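Local coordinates for protein gdp-l-fucose synthetase (Naegleria fowleri, PDB 6AQZ) that binds NADP in a Rossmann-type domain and probably makes GDP-L-fucose by an NADPH-dependent epimerase and reductase reaction, at residues Gly273-Ala276 with Gln277-Asp281. Numbering follows the deposited sequence.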
# COMPACT_ATOMS: atom_id res chain seq x y z
N GLY A 273 31.07 -16.26 5.07
CA GLY A 273 32.32 -16.64 5.71
C GLY A 273 33.42 -15.62 5.51
O GLY A 273 34.19 -15.34 6.43
N GLN A 274 33.51 -15.05 4.30
CA GLN A 274 34.52 -14.01 4.05
C GLN A 274 34.33 -12.82 4.98
O GLN A 274 35.30 -12.26 5.49
CB GLN A 274 34.44 -13.54 2.60
CG GLN A 274 35.24 -14.31 1.59
CD GLN A 274 35.07 -13.74 0.19
OE1 GLN A 274 33.96 -13.69 -0.35
NE2 GLN A 274 36.18 -13.31 -0.40
N VAL A 275 33.08 -12.42 5.20
CA VAL A 275 32.78 -11.35 6.13
C VAL A 275 33.21 -11.75 7.54
O VAL A 275 33.86 -10.99 8.26
CB VAL A 275 31.27 -11.01 6.06
CG1 VAL A 275 30.87 -10.04 7.15
CG2 VAL A 275 30.91 -10.46 4.68
N ALA A 276 32.88 -12.99 7.92
CA ALA A 276 33.23 -13.48 9.25
C ALA A 276 34.74 -13.50 9.46
O ALA A 276 35.22 -13.18 10.55
CB ALA A 276 32.62 -14.87 9.44
N GLN A 277 35.50 -13.92 8.43
CA GLN A 277 36.96 -13.93 8.53
C GLN A 277 37.53 -12.52 8.66
O GLN A 277 38.44 -12.28 9.47
CB GLN A 277 37.57 -14.62 7.31
CG GLN A 277 39.07 -14.75 7.37
CD GLN A 277 39.52 -15.63 8.52
OE1 GLN A 277 38.82 -16.56 8.91
NE2 GLN A 277 40.70 -15.35 9.07
N THR A 278 36.99 -11.58 7.88
CA THR A 278 37.45 -10.19 7.97
C THR A 278 37.17 -9.63 9.35
O THR A 278 37.99 -8.90 9.91
CB THR A 278 36.73 -9.35 6.92
OG1 THR A 278 36.77 -10.02 5.67
CG2 THR A 278 37.38 -7.98 6.79
N ILE A 279 36.01 -9.97 9.91
CA ILE A 279 35.67 -9.56 11.26
C ILE A 279 36.61 -10.23 12.24
O ILE A 279 37.12 -9.59 13.17
CB ILE A 279 34.21 -9.91 11.57
CG1 ILE A 279 33.27 -9.02 10.73
CG2 ILE A 279 33.94 -9.83 13.07
CD1 ILE A 279 31.80 -9.38 10.88
N LYS A 280 36.87 -11.52 12.03
CA LYS A 280 37.80 -12.24 12.89
C LYS A 280 39.15 -11.55 12.92
O LYS A 280 39.66 -11.21 13.99
CB LYS A 280 37.92 -13.69 12.42
CG LYS A 280 38.97 -14.47 13.20
CD LYS A 280 39.17 -15.89 12.69
CE LYS A 280 40.47 -16.44 13.26
NZ LYS A 280 40.48 -17.92 13.32
N ASP A 281 39.71 -11.25 11.74
CA ASP A 281 41.05 -10.67 11.66
C ASP A 281 41.10 -9.20 12.02
O ASP A 281 42.20 -8.67 12.20
CB ASP A 281 41.62 -10.84 10.25
CG ASP A 281 41.80 -12.28 9.86
OD1 ASP A 281 42.13 -13.10 10.75
OD2 ASP A 281 41.63 -12.58 8.66
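Ile279 lies side by side with Val275, one turn apart on helix 272-283, its CD1 packing 3.9 Å from Val275 CG1. The isoleucine CG1 stands beside its own backbone N (chi1 -69°), which brings it to 3.2 Å from Val275 O, the oxygen that accepts the hydrogen bond of Ile279 N. This apolar flank faces helix 207-221, where Leu208 meets Val275 and Leu211, Met212 and Cys215 meet Ile279. Around the helix, Thr278 turns its hydroxyl back along the chain: with OG1 beside the backbone N (chi1 -47°), OG1 donates to Gln274 O at 2.7 Å. Thr278 N also donates to Gln274 O, at 3.0 Å, and the two donors come from opposite faces of the carbonyl plane. On the more open side, Gln277 NE2 gives a hydrogen bond of 3.0 Å to the syn side of Asp281 OD2, tilted 30° from the carboxylate plane. Ala276 touches Met289 of strand 289-292, and Ala276 O accepts a hydrogen bond from Lys280 N, while Lys280 NZ bonds to Gly287 O. The helix is thus amphipathic: aliphatic groups fill its buried flank, Gln274 O takes two donors from a single residue, and the N-H of Gln277 would partly stabilise the carboxylate of Asp281, with no opposite charge to neutralise it in this pair.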